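Local coordinates for paraflagellar rod component (Trypanosoma brucei, PDB 2Q0X), which is of unknown function but has an alpha/beta-hydrolase fold and is known as a paraflagellar rod component, at residues 19-22 / 26-29; 85-90 / 118-123. All blocks are in the same frame, centred on the assembly; numbering follows the deposited sequence. Where two conformers were deposited one is given.

Contact 1. Residues 19-22 / 26-29; sequences TYYK and CKIP
The beta hairpin of strands 13-21 and 26-33 closes here, with Y20 paired to I28 across the two strands next to the turn. The axes of segments 19-21 and 26-29 run at 146° to each other, so the pairing is antiparallel, with the twist usual in a hairpin. Y20 and I28 form the hydrogen-bonded pair: Y20 N donates to I28 O at 3.1 Å, and I28 N returns a straighter bond to Y20 O at 3.0 Å. A third bond, K22 N to C26 O at 3.2 Å, carries the ladder to the corner at K22. T19 with P29 and Y21 with K27 are the flanking non-hydrogen-bonded pairs.

On the face of Y20 and I28, the tyrosine CG sits between its backbone N and carbonyl carbon (chi1 65°), which swings the ring across the isoleucine. I28 CB lies over one ring face, 4.0 Å from the Y20 ring centroid, a CH-pi contact, while I28 CD1 comes within 3.5 Å of Y20 CZ. This hairpin forms one margin of the mixed sheet of the alpha/beta-hydrolase fold, and the Y20-I28 face packs on helix 87-104, where Y20 OH hydrogen-bonds to the backbone oxygen of D93.

On the other face Y21 and K27 run alongside each other. K27 CG stands 4.3 Å from the Y21 ring centroid and only 15° off the ring normal, and K27 CE reaches Y21 OH at 3.2 Å. The extended lysine carries NZ past the hydroxyl, without a hydrogen bond to it, to S53 O and a salt bridge with D55, both of the second subunit.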
loop_
_atom_site.group_PDB
_atom_site.type_symbol
_atom_site.label_atom_id
_atom_site.label_comp_id
_atom_site.label_asym_id
_atom_site.label_seq_id
_atom_site.Cartn_x
_atom_site.Cartn_y
_atom_site.Cartn_z
ATOM N N THR A 19 2.659 11.459 5.300
ATOM C CA THR A 19 1.754 11.297 4.176
ATOM C C THR A 19 1.470 12.670 3.541
ATOM O O THR A 19 1.511 13.693 4.212
ATOM C CB THR A 19 0.433 10.629 4.605
ATOM O OG1 THR A 19 -0.276 11.508 5.470
ATOM C CG2 THR A 19 0.674 9.293 5.347
ATOM N N TYR A 20 1.220 12.692 2.240
ATOM C CA TYR A 20 0.714 13.904 1.609
ATOM C C TYR A 20 -0.575 13.571 0.882
ATOM O O TYR A 20 -0.748 12.455 0.388
ATOM C CB TYR A 20 1.764 14.554 0.696
ATOM C CG TYR A 20 2.157 13.736 -0.519
ATOM C CD1 TYR A 20 3.019 12.651 -0.396
ATOM C CD2 TYR A 20 1.675 14.067 -1.791
ATOM C CE1 TYR A 20 3.395 11.906 -1.507
ATOM C CE2 TYR A 20 2.020 13.326 -2.896
ATOM C CZ TYR A 20 2.898 12.238 -2.753
ATOM O OH TYR A 20 3.274 11.493 -3.848
ATOM N N TYR A 21 -1.487 14.537 0.864
ATOM C CA TYR A 21 -2.831 14.331 0.326
ATOM C C TYR A 21 -2.808 14.360 -1.190
ATOM O O TYR A 21 -2.370 15.332 -1.804
ATOM C CB TYR A 21 -3.817 15.398 0.823
ATOM C CG TYR A 21 -4.487 15.093 2.141
ATOM C CD1 TYR A 21 -5.711 14.425 2.186
ATOM C CD2 TYR A 21 -3.919 15.498 3.343
ATOM C CE1 TYR A 21 -6.345 14.147 3.402
ATOM C CE2 TYR A 21 -4.549 15.230 4.572
ATOM C CZ TYR A 21 -5.757 14.558 4.600
ATOM O OH TYR A 21 -6.363 14.298 5.824
ATOM N N LYS A 22 -3.301 13.274 -1.772
ATOM C CA LYS A 22 -3.582 13.168 -3.200
ATOM C C LYS A 22 -4.978 13.720 -3.465
ATOM O O LYS A 22 -5.268 14.201 -4.560
ATOM C CB LYS A 22 -3.487 11.688 -3.600
ATOM C CG LYS A 22 -4.185 11.242 -4.890
ATOM C CD LYS A 22 -4.129 9.706 -4.982
ATOM C CE LYS A 22 -5.035 9.115 -6.050
ATOM N NZ LYS A 22 -5.433 7.707 -5.716
ATOM N N CYS A 26 -7.475 9.543 -0.307
ATOM C CA CYS A 26 -6.218 8.815 -0.470
ATOM C C CYS A 26 -5.050 9.690 0.001
ATOM O O CYS A 26 -4.834 10.793 -0.525
ATOM C CB CYS A 26 -5.975 8.406 -1.937
ATOM S SG CYS A 26 -7.426 8.159 -3.019
ATOM N N LYS A 27 -4.307 9.203 0.988
ATOM C CA LYS A 27 -3.059 9.828 1.390
ATOM C C LYS A 27 -1.973 8.883 0.950
ATOM O O LYS A 27 -2.180 7.666 0.939
ATOM C CB LYS A 27 -2.953 9.980 2.896
ATOM C CG LYS A 27 -4.094 10.665 3.557
ATOM C CD LYS A 27 -3.836 10.671 5.067
ATOM C CE LYS A 27 -4.865 11.499 5.794
ATOM N NZ LYS A 27 -4.519 11.706 7.227
ATOM N N ILE A 28 -0.827 9.456 0.600
ATOM C CA ILE A 28 0.310 8.718 0.085
ATOM C C ILE A 28 1.427 8.737 1.134
ATOM O O ILE A 28 1.934 9.809 1.481
ATOM C CB ILE A 28 0.819 9.347 -1.232
ATOM C CG1 ILE A 28 -0.323 9.434 -2.263
ATOM C CG2 ILE A 28 1.972 8.552 -1.777
ATOM C CD1 ILE A 28 -0.026 10.362 -3.420
ATOM N N PRO A 29 1.780 7.560 1.671
ATOM C CA PRO A 29 2.915 7.440 2.563
ATOM C C PRO A 29 4.272 7.553 1.897
ATOM O O PRO A 29 4.508 7.012 0.805
ATOM C CB PRO A 29 2.772 6.030 3.149
ATOM C CG PRO A 29 1.439 5.599 2.828
ATOM C CD PRO A 29 1.079 6.277 1.543
#

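Contact 2. Residues 85-90 / 118-123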
loop_
_atom_site.group_PDB
_atom_site.type_symbol
_atom_site.label_atom_id
_atom_site.label_comp_id
_atom_site.label_asym_id
_atom_site.label_seq_id
_atom_site.Cartn_x
_atom_site.Cartn_y
_atom_site.Cartn_z
ATOM N N GLN A 85 -6.200 4.783 -11.189
ATOM C CA GLN A 85 -5.360 5.862 -11.719
ATOM C C GLN A 85 -4.438 5.410 -12.861
ATOM O O GLN A 85 -3.720 4.420 -12.718
ATOM C CB GLN A 85 -4.503 6.406 -10.567
ATOM C CG GLN A 85 -3.938 7.777 -10.817
ATOM C CD GLN A 85 -3.542 8.503 -9.540
ATOM O OE1 GLN A 85 -4.171 9.501 -9.170
ATOM N NE2 GLN A 85 -2.505 8.012 -8.868
ATOM N N ASP A 86 -4.454 6.137 -13.977
ATOM C CA ASP A 86 -3.480 5.920 -15.072
ATOM C C ASP A 86 -2.081 6.475 -14.728
ATOM O O ASP A 86 -1.862 7.015 -13.624
ATOM C CB ASP A 86 -4.007 6.479 -16.414
ATOM C CG ASP A 86 -3.896 8.002 -16.534
ATOM O OD1 ASP A 86 -3.396 8.677 -15.605
ATOM O OD2 ASP A 86 -4.320 8.526 -17.593
ATOM N N HIS A 87 -1.139 6.333 -15.667
ATOM C CA HIS A 87 0.262 6.591 -15.357
ATOM C C HIS A 87 0.596 8.079 -15.291
ATOM O O HIS A 87 1.496 8.472 -14.555
ATOM C CB HIS A 87 1.216 5.820 -16.299
ATOM C CG HIS A 87 1.542 6.529 -17.575
ATOM N ND1 HIS A 87 0.666 6.597 -18.637
ATOM C CD2 HIS A 87 2.667 7.165 -17.975
ATOM C CE1 HIS A 87 1.223 7.281 -19.620
ATOM N NE2 HIS A 87 2.441 7.628 -19.246
ATOM N N ALA A 88 -0.130 8.900 -16.044
ATOM C CA ALA A 88 0.084 10.349 -16.006
ATOM C C ALA A 88 -0.268 10.933 -14.632
ATOM O O ALA A 88 0.395 11.852 -14.154
ATOM C CB ALA A 88 -0.721 11.055 -17.125
ATOM N N HIS A 89 -1.314 10.395 -14.002
ATOM C CA HIS A 89 -1.747 10.883 -12.695
ATOM C C HIS A 89 -0.851 10.392 -11.568
ATOM O O HIS A 89 -0.542 11.164 -10.676
ATOM C CB HIS A 89 -3.209 10.534 -12.448
ATOM C CG HIS A 89 -4.161 11.306 -13.313
ATOM N ND1 HIS A 89 -4.252 11.106 -14.674
ATOM C CD2 HIS A 89 -5.065 12.269 -13.013
ATOM C CE1 HIS A 89 -5.164 11.921 -15.177
ATOM N NE2 HIS A 89 -5.675 12.636 -14.189
ATOM N N ASP A 90 -0.431 9.127 -11.610
ATOM C CA ASP A 90 0.603 8.617 -10.705
ATOM C C ASP A 90 1.865 9.494 -10.765
ATOM O O ASP A 90 2.397 9.878 -9.727
ATOM C CB ASP A 90 1.012 7.180 -11.085
ATOM C CG ASP A 90 0.210 6.090 -10.355
ATOM O OD1 ASP A 90 -0.540 6.350 -9.392
ATOM O OD2 ASP A 90 0.373 4.919 -10.765
ATOM N N GLY A 118 7.264 1.078 -12.287
ATOM C CA GLY A 118 7.567 2.421 -11.812
ATOM C C GLY A 118 8.283 3.246 -12.860
ATOM O O GLY A 118 8.156 4.474 -12.899
ATOM N N THR A 119 9.030 2.563 -13.726
ATOM C CA THR A 119 9.705 3.204 -14.815
ATOM C C THR A 119 8.769 3.943 -15.774
ATOM O O THR A 119 9.175 4.932 -16.389
ATOM C CB THR A 119 10.623 2.243 -15.614
ATOM O OG1 THR A 119 9.829 1.302 -16.313
ATOM C CG2 THR A 119 11.596 1.523 -14.740
ATOM N N GLN A 120 7.541 3.441 -15.930
ATOM C CA GLN A 120 6.516 4.132 -16.709
ATOM C C GLN A 120 6.294 5.558 -16.222
ATOM O O GLN A 120 6.034 6.481 -17.021
ATOM C CB GLN A 120 5.188 3.404 -16.581
ATOM C CG GLN A 120 4.102 3.911 -17.548
ATOM C CD GLN A 120 2.837 3.117 -17.501
ATOM O OE1 GLN A 120 2.496 2.538 -16.474
ATOM N NE2 GLN A 120 2.096 3.107 -18.618
ATOM N N LEU A 121 6.320 5.718 -14.900
ATOM C CA LEU A 121 6.102 7.010 -14.287
ATOM C C LEU A 121 7.285 7.940 -14.523
ATOM O O LEU A 121 7.106 9.135 -14.667
ATOM C CB LEU A 121 5.830 6.853 -12.790
ATOM C CG LEU A 121 4.699 5.887 -12.394
ATOM C CD1 LEU A 121 4.338 6.102 -10.926
ATOM C CD2 LEU A 121 3.474 6.033 -13.290
ATOM N N VAL A 122 8.495 7.390 -14.559
ATOM C CA VAL A 122 9.675 8.206 -14.690
ATOM C C VAL A 122 9.724 8.873 -16.065
ATOM O O VAL A 122 10.063 10.049 -16.143
ATOM C CB VAL A 122 10.967 7.411 -14.371
ATOM C CG1 VAL A 122 12.235 8.205 -14.764
ATOM C CG2 VAL A 122 11.003 7.045 -12.888
ATOM N N PHE A 123 9.365 8.147 -17.134
ATOM C CA PHE A 123 9.417 8.717 -18.480
ATOM C C PHE A 123 8.412 9.852 -18.622
ATOM O O PHE A 123 8.730 10.911 -19.182
ATOM C CB PHE A 123 9.214 7.657 -19.576
ATOM C CG PHE A 123 10.389 6.719 -19.734
ATOM C CD1 PHE A 123 11.586 7.176 -20.267
ATOM C CD2 PHE A 123 10.305 5.385 -19.325
ATOM C CE1 PHE A 123 12.671 6.327 -20.412
ATOM C CE2 PHE A 123 11.390 4.533 -19.469
ATOM C CZ PHE A 123 12.571 5.002 -20.015
#
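The first turns of helices 87-104 and 119-128 meet at H87 and L121, whose CA atoms are 6.0 Å apart. The second helix follows strand 110-115 by a short connection containing S116, a position consistent with the nucleophile elbow of this fold, though no catalytic role is established.

H87 and Q120 make the polar half of the interface by packing alone. The two side chains cross at about a right angle, yet the imidazole and amide planes are only 8° apart. The amide is shifted toward H87 CB, with Q120 NE2 its one atom over the ring face, near the rim and 3.6 Å from H87 CG. H87 CB meets Q120 CD at 3.4 Å. Q120 gets there as an extended chain, its CG opposite the backbone N (chi1 -170°).

L121 supplies the aliphatic side of the contact. Its CD1 and CD2 both approach D90 CB, with L121 CD2 at 3.5 Å, and the same methyl packs 3.4 Å from the backbone oxygen H87 O.

Within segment 85-90, D86 N-caps helix 87-104. Its OD1 accepts H89 N at 3.1 Å and H89 ND1 at 2.7 Å, from opposite faces of the carboxylate plane. Q85 NE2 bonds to D90 OD1 at 2.6 Å.

No hydrogen bond crosses directly. R191 spans the segments instead, with NH1 in a salt bridge to D90 OD2, which also bonds to S77, and NH2 bonded to Q120 OE1. The chemistry thus implies two helix starts joined by van der Waals packing and by one arginine that engages a polar group on each.

Contacts 1 and 2 follow one another along the chain, and their centres lie 16 Å apart. They touch where K22 CE of contact 1 packs 3.3 Å from Q85 OE1 of contact 2. Helix 87-104 is the common element: D93 takes Y20 through its backbone oxygen and Q85 NE2 through its carboxylate. S82 likewise serves both, its O accepting K22 NZ and its OG meeting Q85 N in a weak bond. Contact 1 is peripheral, about 20 Å from the chain centre to its own centre, and faces the second subunit and a bound glycerol, probably from the crystallisation liquor, at K27. Contact 2, about 9 Å from the chain centre, lies inside, beside what is probably the nucleophile-elbow position, although no active site is established.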